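Local coordinates for dimethyladenosine transferase, putative (Plasmodium falciparum, PDB 2H1R), which probably dimethylates adenine bases of ribosomal RNA, using S-adenosyl-L-methionine as the methyl donor, at residues A[83-87]-A[88-92]; A[158-161]-A[162-166]; A[54-57]-A[58-62]. All coordinates share one frame; numbering follows the deposited sequence.

Contact 1. Residues A[83-87]-A[88-92]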
ATOM      1  N   ARG A  83     -17.650 -26.004  -9.261  1.00 32.76           N
ATOM      2  CA  ARG A  83     -16.377 -26.657  -9.486  1.00 32.62           C
ATOM      3  C   ARG A  83     -15.736 -27.129  -8.184  1.00 32.13           C
ATOM      4  O   ARG A  83     -15.296 -28.272  -8.079  1.00 32.54           O
ATOM      5  CB  ARG A  83     -15.417 -25.707 -10.195  1.00 31.93           C
ATOM      6  CG  ARG A  83     -14.090 -26.345 -10.483  1.00 32.60           C
ATOM      7  CD  ARG A  83     -13.115 -25.363 -11.048  1.00 30.71           C
ATOM      8  NE  ARG A  83     -11.857 -26.046 -11.288  1.00 32.49           N
ATOM      9  CZ  ARG A  83     -10.832 -25.504 -11.906  1.00 29.62           C
ATOM     10  NH1 ARG A  83     -10.912 -24.261 -12.358  1.00 30.04           N
ATOM     11  NH2 ARG A  83      -9.722 -26.219 -12.060  1.00 32.48           N
ATOM     12  N   CYS A  84     -15.670 -26.232  -7.208  1.00 31.92           N
ATOM     13  CA  CYS A  84     -15.016 -26.543  -5.934  1.00 32.39           C
ATOM     14  C   CYS A  84     -15.770 -27.660  -5.174  1.00 32.51           C
ATOM     15  O   CYS A  84     -15.147 -28.593  -4.673  1.00 32.66           O
ATOM     16  CB  CYS A  84     -14.864 -25.267  -5.114  1.00 31.74           C
ATOM     17  SG  CYS A  84     -13.688 -24.070  -5.928  1.00 33.99           S
ATOM     18  N   LEU A  85     -17.095 -27.558  -5.124  1.00 33.74           N
ATOM     19  CA  LEU A  85     -17.953 -28.598  -4.537  1.00 35.57           C
ATOM     20  C   LEU A  85     -17.669 -29.941  -5.189  1.00 36.10           C
ATOM     21  O   LEU A  85     -17.399 -30.928  -4.503  1.00 35.58           O
ATOM     22  CB  LEU A  85     -19.433 -28.232  -4.688  1.00 35.71           C
ATOM     23  CG  LEU A  85     -20.009 -27.164  -3.747  1.00 37.81           C
ATOM     24  CD1 LEU A  85     -21.372 -26.673  -4.204  1.00 39.01           C
ATOM     25  CD2 LEU A  85     -20.098 -27.709  -2.308  1.00 39.84           C
ATOM     26  N   TYR A  86     -17.677 -29.955  -6.525  1.00 37.09           N
ATOM     27  CA  TYR A  86     -17.382 -31.153  -7.321  1.00 37.78           C
ATOM     28  C   TYR A  86     -16.061 -31.816  -6.987  1.00 37.83           C
ATOM     29  O   TYR A  86     -15.947 -33.070  -7.005  1.00 37.51           O
ATOM     30  CB  TYR A  86     -17.398 -30.825  -8.822  1.00 39.84           C
ATOM     31  CG  TYR A  86     -17.250 -32.051  -9.694  1.00 41.62           C
ATOM     32  CD1 TYR A  86     -18.346 -32.873  -9.948  1.00 44.07           C
ATOM     33  CD2 TYR A  86     -16.015 -32.403 -10.245  1.00 43.54           C
ATOM     34  CE1 TYR A  86     -18.221 -34.021 -10.740  1.00 45.46           C
ATOM     35  CE2 TYR A  86     -15.875 -33.545 -11.046  1.00 45.07           C
ATOM     36  CZ  TYR A  86     -16.992 -34.347 -11.288  1.00 45.05           C
ATOM     37  OH  TYR A  86     -16.891 -35.478 -12.085  1.00 45.13           O
ATOM     38  N   GLU A  87     -15.040 -31.002  -6.731  1.00 36.38           N
ATOM     39  CA  GLU A  87     -13.735 -31.557  -6.405  1.00 36.64           C
ATOM     40  C   GLU A  87     -13.608 -31.919  -4.921  1.00 35.29           C
ATOM     41  O   GLU A  87     -12.554 -32.364  -4.487  1.00 36.64           O
ATOM     42  CB  GLU A  87     -12.603 -30.622  -6.858  1.00 37.25           C
ATOM     43  CG  GLU A  87     -12.646 -30.354  -8.371  1.00 38.37           C
ATOM     44  CD  GLU A  87     -11.576 -29.388  -8.856  1.00 39.45           C
ATOM     45  OE1 GLU A  87     -10.526 -29.262  -8.176  1.00 42.26           O
ATOM     46  OE2 GLU A  87     -11.782 -28.775  -9.945  1.00 41.98           O
ATOM     47  N   GLY A  88     -14.679 -31.728  -4.161  1.00 34.17           N
ATOM     48  CA  GLY A  88     -14.735 -32.172  -2.743  1.00 32.93           C
ATOM     49  C   GLY A  88     -14.392 -31.117  -1.706  1.00 31.59           C
ATOM     50  O   GLY A  88     -14.077 -31.461  -0.561  1.00 31.52           O
ATOM     51  N   TYR A  89     -14.429 -29.838  -2.097  1.00 29.99           N
ATOM     52  CA  TYR A  89     -14.109 -28.741  -1.185  1.00 29.43           C
ATOM     53  C   TYR A  89     -15.368 -28.038  -0.746  1.00 29.20           C
ATOM     54  O   TYR A  89     -16.108 -27.453  -1.556  1.00 29.01           O
ATOM     55  CB  TYR A  89     -13.104 -27.731  -1.787  1.00 29.44           C
ATOM     56  CG  TYR A  89     -11.863 -28.371  -2.380  1.00 29.15           C
ATOM     57  CD1 TYR A  89     -10.916 -28.996  -1.567  1.00 29.43           C
ATOM     58  CD2 TYR A  89     -11.620 -28.330  -3.748  1.00 28.74           C
ATOM     59  CE1 TYR A  89      -9.775 -29.579  -2.113  1.00 29.48           C
ATOM     60  CE2 TYR A  89     -10.489 -28.910  -4.291  1.00 28.48           C
ATOM     61  CZ  TYR A  89      -9.584 -29.549  -3.473  1.00 29.67           C
ATOM     62  OH  TYR A  89      -8.458 -30.117  -4.009  1.00 31.38           O
ATOM     63  N   ASN A  90     -15.620 -28.105   0.554  1.00 28.17           N
ATOM     64  CA  ASN A  90     -16.786 -27.473   1.114  1.00 28.27           C
ATOM     65  C   ASN A  90     -16.415 -26.213   1.864  1.00 28.13           C
ATOM     66  O   ASN A  90     -17.278 -25.572   2.468  1.00 28.01           O
ATOM     67  CB  ASN A  90     -17.513 -28.452   2.055  1.00 29.60           C
ATOM     68  CG  ASN A  90     -18.214 -29.562   1.310  1.00 33.08           C
ATOM     69  OD1 ASN A  90     -19.035 -29.312   0.432  1.00 37.35           O
ATOM     70  ND2 ASN A  90     -17.923 -30.786   1.676  1.00 36.33           N
ATOM     71  N   ASN A  91     -15.137 -25.844   1.815  1.00 27.55           N
ATOM     72  CA  ASN A  91     -14.660 -24.688   2.591  1.00 26.78           C
ATOM     73  C   ASN A  91     -14.498 -23.401   1.766  1.00 27.53           C
ATOM     74  O   ASN A  91     -13.639 -22.580   2.065  1.00 26.64           O
ATOM     75  CB  ASN A  91     -13.351 -25.025   3.332  1.00 25.80           C
ATOM     76  CG  ASN A  91     -12.241 -25.538   2.405  1.00 25.24           C
ATOM     77  OD1 ASN A  91     -12.492 -26.219   1.414  1.00 27.10           O
ATOM     78  ND2 ASN A  91     -10.994 -25.207   2.743  1.00 21.44           N
ATOM     79  N   LEU A  92     -15.345 -23.227   0.750  1.00 27.57           N
ATOM     80  CA  LEU A  92     -15.364 -21.980  -0.031  1.00 27.98           C
ATOM     81  C   LEU A  92     -16.567 -21.102   0.295  1.00 29.79           C
ATOM     82  O   LEU A  92     -17.705 -21.576   0.339  1.00 28.62           O
ATOM     83  CB  LEU A  92     -15.350 -22.282  -1.541  1.00 28.08           C
ATOM     84  CG  LEU A  92     -15.381 -21.095  -2.510  1.00 27.11           C
ATOM     85  CD1 LEU A  92     -14.082 -20.266  -2.488  1.00 24.77           C
ATOM     86  CD2 LEU A  92     -15.682 -21.640  -3.919  1.00 27.81           C
TER
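Backbone bonds between C84 and Y89 and between L85 and G88 close the C-terminal end of helix 74-86 in a Schellman motif. The amide of Y89 reaches back to C84 O, with Y89 N 2.9 Å from that oxygen and a nearly straight N-H (161°), while inside that loop G88 N meets L85 O at 2.9 Å. Reversal of the chain depends on G88, whose phi of 96° would press a beta carbon against the carbonyl oxygen of E87; glycine avoids this.

The apolar contacts lie on the side turned to the protein. C84 SG touches L92 CD2 at 3.7 Å, and L92 meets it because its CG stands anti to its backbone N (chi1 179°), which carries CD2 to the sulfur and CB of C84. Cysteine is small enough to let the leucine close. T57 and L61 pack on both residues, which are buried.

A methyl group meets an amide oxygen where L85 CD2 comes within 3.3 Å of N90 OD1, the two side chains crossing at about a right angle.

The Y89 ring folds back over the turn. Y89 CE2 lies 3.7 Å from E87 CB, and E87 O sits over one ring face, offset toward the rim.

One charged pair runs along the last turn: R83 NE gives its N-H to E87 OE2 at 3.0 Å, within the guanidinium plane and on the syn side of the carboxylate. R83 NH1 also bonds to N55 OD1 and T53 O, joining the end of helix 74-86 to the loop before helix 57-60.

A carboxylate is ordinarily disfavoured at a helix C terminus. The R83 guanidinium probably offsets that cost for E87, leaving a turn fixed by glycine geometry on its backbone and by a salt bridge on its surface.

Contact 2. Residues A[158-161]-A[162-166]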
ATOM      1  N   SER A 158       8.276   7.323  -5.618  1.00 20.06           N
ATOM      2  CA  SER A 158       7.157   8.250  -5.374  1.00 20.02           C
ATOM      3  C   SER A 158       6.562   8.076  -3.965  1.00 18.86           C
ATOM      4  O   SER A 158       7.036   7.219  -3.179  1.00 16.95           O
ATOM      5  CB  SER A 158       6.070   8.079  -6.444  1.00 20.09           C
ATOM      6  OG  SER A 158       5.369   6.855  -6.230  1.00 24.15           O
ATOM      7  N   ARG A 159       5.557   8.893  -3.670  1.00 18.63           N
ATOM      8  CA  ARG A 159       4.817   8.790  -2.391  1.00 19.04           C
ATOM      9  C   ARG A 159       4.248   7.370  -2.243  1.00 19.93           C
ATOM     10  O   ARG A 159       4.344   6.780  -1.173  1.00 20.31           O
ATOM     11  CB  ARG A 159       3.707   9.815  -2.363  1.00 19.20           C
ATOM     12  CG  ARG A 159       2.879   9.818  -1.052  1.00 20.04           C
ATOM     13  CD  ARG A 159       1.863  10.927  -1.067  1.00 21.23           C
ATOM     14  NE  ARG A 159       1.118  10.977  -2.327  1.00 27.25           N
ATOM     15  CZ  ARG A 159      -0.053  10.380  -2.529  1.00 30.38           C
ATOM     16  NH1 ARG A 159      -0.640  10.464  -3.715  1.00 32.85           N
ATOM     17  NH2 ARG A 159      -0.650   9.706  -1.552  1.00 28.12           N
ATOM     18  N   LEU A 160       3.730   6.797  -3.330  1.00 21.11           N
ATOM     19  CA  LEU A 160       3.250   5.399  -3.295  1.00 22.63           C
ATOM     20  C   LEU A 160       4.301   4.469  -2.762  1.00 21.63           C
ATOM     21  O   LEU A 160       4.042   3.656  -1.845  1.00 21.49           O
ATOM     22  CB  LEU A 160       2.847   4.909  -4.702  1.00 23.93           C
ATOM     23  CG  LEU A 160       2.754   3.381  -4.879  1.00 23.79           C
ATOM     24  CD1 LEU A 160       1.580   2.818  -4.048  1.00 26.55           C
ATOM     25  CD2 LEU A 160       2.608   2.994  -6.369  1.00 24.39           C
ATOM     26  N   THR A 161       5.503   4.558  -3.344  1.00 20.99           N
ATOM     27  CA  THR A 161       6.614   3.721  -2.948  1.00 19.59           C
ATOM     28  C   THR A 161       6.938   3.817  -1.483  1.00 20.63           C
ATOM     29  O   THR A 161       7.144   2.784  -0.821  1.00 20.24           O
ATOM     30  CB  THR A 161       7.933   4.017  -3.749  1.00 20.47           C
ATOM     31  OG1 THR A 161       7.629   4.270  -5.131  1.00 19.04           O
ATOM     32  CG2 THR A 161       8.867   2.861  -3.607  1.00 20.43           C
ATOM     33  N   ILE A 162       7.010   5.035  -0.957  1.00 20.21           N
ATOM     34  CA  ILE A 162       7.376   5.169   0.447  1.00 21.80           C
ATOM     35  C   ILE A 162       6.248   4.655   1.367  1.00 19.83           C
ATOM     36  O   ILE A 162       6.542   3.989   2.356  1.00 20.91           O
ATOM     37  CB  ILE A 162       7.835   6.594   0.812  1.00 22.30           C
ATOM     38  CG1 ILE A 162       9.103   6.946   0.041  1.00 22.64           C
ATOM     39  CG2 ILE A 162       8.184   6.689   2.315  1.00 23.66           C
ATOM     40  CD1 ILE A 162       9.719   8.353   0.410  1.00 25.13           C
ATOM     41  N   ASN A 163       4.998   4.938   1.022  1.00 20.76           N
ATOM     42  CA  ASN A 163       3.830   4.359   1.744  1.00 21.43           C
ATOM     43  C   ASN A 163       3.900   2.864   1.877  1.00 22.75           C
ATOM     44  O   ASN A 163       3.825   2.302   3.000  1.00 23.23           O
ATOM     45  CB  ASN A 163       2.526   4.792   1.116  1.00 22.96           C
ATOM     46  CG  ASN A 163       2.119   6.169   1.569  1.00 25.75           C
ATOM     47  OD1 ASN A 163       2.470   6.577   2.661  1.00 36.30           O
ATOM     48  ND2 ASN A 163       1.416   6.892   0.746  1.00 26.71           N
ATOM     49  N   VAL A 164       4.136   2.207   0.748  1.00 21.69           N
ATOM     50  CA  VAL A 164       4.292   0.745   0.720  1.00 22.25           C
ATOM     51  C   VAL A 164       5.438   0.264   1.613  1.00 22.52           C
ATOM     52  O   VAL A 164       5.277  -0.716   2.400  1.00 23.05           O
ATOM     53  CB  VAL A 164       4.452   0.246  -0.750  1.00 21.39           C
ATOM     54  CG1 VAL A 164       4.765  -1.247  -0.805  1.00 25.48           C
ATOM     55  CG2 VAL A 164       3.186   0.494  -1.500  1.00 23.90           C
ATOM     56  N   LYS A 165       6.585   0.936   1.514  1.00 21.86           N
ATOM     57  CA  LYS A 165       7.770   0.546   2.230  1.00 23.66           C
ATOM     58  C   LYS A 165       7.584   0.744   3.751  1.00 22.45           C
ATOM     59  O   LYS A 165       8.164  -0.000   4.557  1.00 22.50           O
ATOM     60  CB  LYS A 165       8.971   1.374   1.766  1.00 24.32           C
ATOM     61  CG  LYS A 165       9.589   0.953   0.406  1.00 27.63           C
ATOM     62  CD  LYS A 165      10.575   2.000  -0.086  1.00 27.00           C
ATOM     63  CE  LYS A 165      11.941   1.843   0.603  1.00 34.43           C
ATOM     64  NZ  LYS A 165      12.783   3.077   0.365  1.00 36.21           N
ATOM     65  N   LEU A 166       6.808   1.751   4.123  1.00 22.16           N
ATOM     66  CA  LEU A 166       6.588   2.002   5.540  1.00 22.41           C
ATOM     67  C   LEU A 166       5.793   0.853   6.122  1.00 22.72           C
ATOM     68  O   LEU A 166       6.147   0.337   7.176  1.00 24.98           O
ATOM     69  CB  LEU A 166       5.849   3.323   5.792  1.00 22.84           C
ATOM     70  CG  LEU A 166       5.511   3.510   7.297  1.00 21.47           C
ATOM     71  CD1 LEU A 166       6.756   3.608   8.101  1.00 23.40           C
ATOM     72  CD2 LEU A 166       4.684   4.718   7.536  1.00 26.22           C
TER
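R159 O accepts N163 N at 2.9 Å. This bond belongs to a run of i to i+4 bonds that opens with I162 N on S158 O at 3.1 Å and goes on through L160 to V164 and T161 to K165.

The helix begins at S158, its N-cap. Three residues on, T161 turns OG1 back beside its own backbone N (chi1 -40°), where T161 OG1 receives the N-H of S158 N over 3.2 Å, one half of a capping box. The same hydroxyl bonds to R147 O, so a buried polar group is used twice, and threonine can supply it while its methyl, T161 CG2, lies 4.0 Å from K165 CD. K165 runs alongside T161, its methylene K165 CG pressed on T161 O at 3.3 Å.

On another side, R159 and N163 point the same way. R159 CG passes 3.7 Å from N163 ND2, and the guanidinium and amide planes stand 78° apart. Both head for OD1 of D209: R159 NH2 as a salt bridge, N163 ND2 as a hydrogen bond. The aspartate thereby ties two successive turns to helix 205-216, and the paired donors probably favour its charged state.

L160 and V164 form an apolar strip, L160 CD1 to V164 CG2 3.8 Å, with L160 also resting on F144 and M148 of helix 142-148. I162 and L166 instead face helices 205-216 and 279-291.

A short helix with residues buried on several sides, leading straight into edge strand 168-176, is consistent with the helix that precedes the sixth, edge strand of the class I methyltransferase fold, whose seventh strand (189-196) alone runs antiparallel to the others; here it is also joined to the C-terminal helices.

Contact 3. Residues A[54-57]-A[58-62]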
ATOM      1  N   GLY A  54     -11.716 -20.236 -11.316  1.00 29.65           N
ATOM      2  CA  GLY A  54     -11.439 -20.972 -10.086  1.00 28.40           C
ATOM      3  C   GLY A  54     -10.171 -21.788 -10.171  1.00 27.53           C
ATOM      4  O   GLY A  54      -9.951 -22.676  -9.340  1.00 26.53           O
ATOM      5  N   ASN A  55      -9.324 -21.504 -11.175  1.00 26.45           N
ATOM      6  CA  ASN A  55      -8.043 -22.215 -11.331  1.00 26.13           C
ATOM      7  C   ASN A  55      -7.081 -22.068 -10.143  1.00 25.07           C
ATOM      8  O   ASN A  55      -6.457 -23.048  -9.724  1.00 24.83           O
ATOM      9  CB  ASN A  55      -7.335 -21.762 -12.621  1.00 28.26           C
ATOM     10  CG  ASN A  55      -7.657 -22.642 -13.807  1.00 32.17           C
ATOM     11  OD1 ASN A  55      -8.562 -23.464 -13.748  1.00 35.57           O
ATOM     12  ND2 ASN A  55      -6.900 -22.474 -14.906  1.00 38.00           N
ATOM     13  N   LEU A  56      -6.970 -20.853  -9.599  1.00 23.60           N
ATOM     14  CA  LEU A  56      -6.225 -20.645  -8.335  1.00 23.66           C
ATOM     15  C   LEU A  56      -7.032 -21.064  -7.075  1.00 23.64           C
ATOM     16  O   LEU A  56      -6.477 -21.649  -6.128  1.00 22.52           O
ATOM     17  CB  LEU A  56      -5.769 -19.188  -8.199  1.00 23.74           C
ATOM     18  CG  LEU A  56      -4.954 -18.883  -6.931  1.00 25.00           C
ATOM     19  CD1 LEU A  56      -3.626 -19.616  -6.924  1.00 23.85           C
ATOM     20  CD2 LEU A  56      -4.757 -17.363  -6.733  1.00 24.29           C
ATOM     21  N   THR A  57      -8.326 -20.793  -7.084  1.00 22.92           N
ATOM     22  CA  THR A  57      -9.217 -21.192  -5.973  1.00 25.11           C
ATOM     23  C   THR A  57      -9.053 -22.655  -5.563  1.00 24.87           C
ATOM     24  O   THR A  57      -8.880 -22.968  -4.369  1.00 25.47           O
ATOM     25  CB  THR A  57     -10.691 -20.947  -6.314  1.00 25.23           C
ATOM     26  OG1 THR A  57     -10.840 -19.628  -6.830  1.00 27.29           O
ATOM     27  CG2 THR A  57     -11.575 -21.057  -5.044  1.00 26.97           C
ATOM     28  N   VAL A  58      -9.090 -23.550  -6.544  1.00 24.24           N
ATOM     29  CA  VAL A  58      -9.023 -24.975  -6.263  1.00 25.27           C
ATOM     30  C   VAL A  58      -7.671 -25.382  -5.668  1.00 25.33           C
ATOM     31  O   VAL A  58      -7.559 -26.420  -5.003  1.00 25.76           O
ATOM     32  CB  VAL A  58      -9.422 -25.834  -7.505  1.00 25.68           C
ATOM     33  CG1 VAL A  58     -10.863 -25.488  -7.954  1.00 27.30           C
ATOM     34  CG2 VAL A  58      -8.427 -25.685  -8.672  1.00 25.93           C
ATOM     35  N   LYS A  59      -6.647 -24.546  -5.875  1.00 24.16           N
ATOM     36  CA  LYS A  59      -5.324 -24.840  -5.343  1.00 24.03           C
ATOM     37  C   LYS A  59      -5.167 -24.295  -3.939  1.00 22.38           C
ATOM     38  O   LYS A  59      -4.331 -24.809  -3.158  1.00 22.33           O
ATOM     39  CB  LYS A  59      -4.211 -24.262  -6.239  1.00 24.00           C
ATOM     40  CG  LYS A  59      -4.050 -24.956  -7.590  1.00 26.95           C
ATOM     41  CD  LYS A  59      -3.101 -24.171  -8.495  1.00 28.38           C
ATOM     42  CE  LYS A  59      -1.638 -24.259  -8.055  1.00 32.42           C
ATOM     43  NZ  LYS A  59      -1.103 -25.629  -8.305  1.00 36.54           N
ATOM     44  N   LEU A  60      -5.925 -23.239  -3.635  1.00 20.51           N
ATOM     45  CA  LEU A  60      -5.942 -22.602  -2.294  1.00 22.15           C
ATOM     46  C   LEU A  60      -6.702 -23.405  -1.222  1.00 21.91           C
ATOM     47  O   LEU A  60      -6.269 -23.507  -0.087  1.00 22.10           O
ATOM     48  CB  LEU A  60      -6.568 -21.195  -2.372  1.00 21.46           C
ATOM     49  CG  LEU A  60      -5.804 -20.113  -3.173  1.00 22.52           C
ATOM     50  CD1 LEU A  60      -6.732 -18.936  -3.373  1.00 21.14           C
ATOM     51  CD2 LEU A  60      -4.538 -19.690  -2.457  1.00 21.83           C
ATOM     52  N   LEU A  61      -7.842 -23.932  -1.612  1.00 21.58           N
ATOM     53  CA  LEU A  61      -8.782 -24.625  -0.704  1.00 22.15           C
ATOM     54  C   LEU A  61      -8.223 -25.808   0.159  1.00 22.88           C
ATOM     55  O   LEU A  61      -8.539 -25.907   1.348  1.00 23.55           O
ATOM     56  CB  LEU A  61     -10.021 -25.034  -1.501  1.00 21.91           C
ATOM     57  CG  LEU A  61     -10.992 -23.914  -1.914  1.00 21.79           C
ATOM     58  CD1 LEU A  61     -11.904 -24.359  -3.005  1.00 22.43           C
ATOM     59  CD2 LEU A  61     -11.794 -23.453  -0.691  1.00 21.87           C
ATOM     60  N   PRO A  62      -7.458 -26.723  -0.440  1.00 23.57           N
ATOM     61  CA  PRO A  62      -6.802 -27.779   0.363  1.00 24.24           C
ATOM     62  C   PRO A  62      -5.673 -27.260   1.265  1.00 24.69           C
ATOM     63  O   PRO A  62      -5.256 -27.972   2.185  1.00 24.18           O
ATOM     64  CB  PRO A  62      -6.290 -28.758  -0.700  1.00 24.79           C
ATOM     65  CG  PRO A  62      -6.100 -27.880  -1.925  1.00 24.51           C
ATOM     66  CD  PRO A  62      -7.198 -26.898  -1.889  1.00 23.89           C
TER
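L56 lays its CG against L60, with L56 CG 4.0 Å from L60 CD1, the two leucines meeting at a slant one turn apart. Leucine suits this place because its apolar end can pack on I35 of helix 28-38 as well as on strand 45-49.

The backbone here forms the short helix 57-60. L56 O accepts two donors: L60 N at 3.0 Å and K59 N at 2.9 Å. T57 O takes L61 N at 3.1 Å and L60 N more weakly. Such mixing of i+3 and i+4 bonds suits a helix of barely one turn.

Before it comes G54, whose positive phi (88°) suits glycine. G54 O accepts V58 N at 3.1 Å, and V58 CG1 lies 3.3 Å from the same G54 O, with V58 CG2 nearly as near. This follows from chi1 of -59°, which places CG2 between the backbone N and carbonyl carbon.

T57 and L61 lie side by side, T57 CG2 to L61 CD1 3.9 Å, while T57 OG1 turns to the carboxylate of E48. K59 carries its bent chain past N55 O and ends in a salt bridge with D32.

G54 closes the glycine-rich loop, E-x-G-x-G-x-G from E48, that follows the first strand in class I methyltransferases; G50 within it is a predicted S-adenosyl-L-methionine ligand. The short helix packs between helix 28-38, met by L56, K59 and L60, and helix 74-86, met by T57, V58 and L61, with strand 45-49 touching L56 and L60.

In the fold
From the N terminus, contact 3 comes first, forming the short helix in the crossover from strand 45-49 to strand 66-70. Contact 1 follows, ending helix 74-86 and turning the chain into strand 92-93 at the sheet's edge. Contact 2 starts the helix before strand 168-176, the other edge. All three are local and run in series; none nests or crosses. Contacts 1 and 3 touch, their centres 9 Å apart: N91 ND2 probably bonds to L61 O, and C84 SG packs on L61 CD1, joining two successive crossovers. Contact 2 lies remote, about 39 Å from contact 1 between centres, where the methyltransferase sheet meets the C-terminal helices.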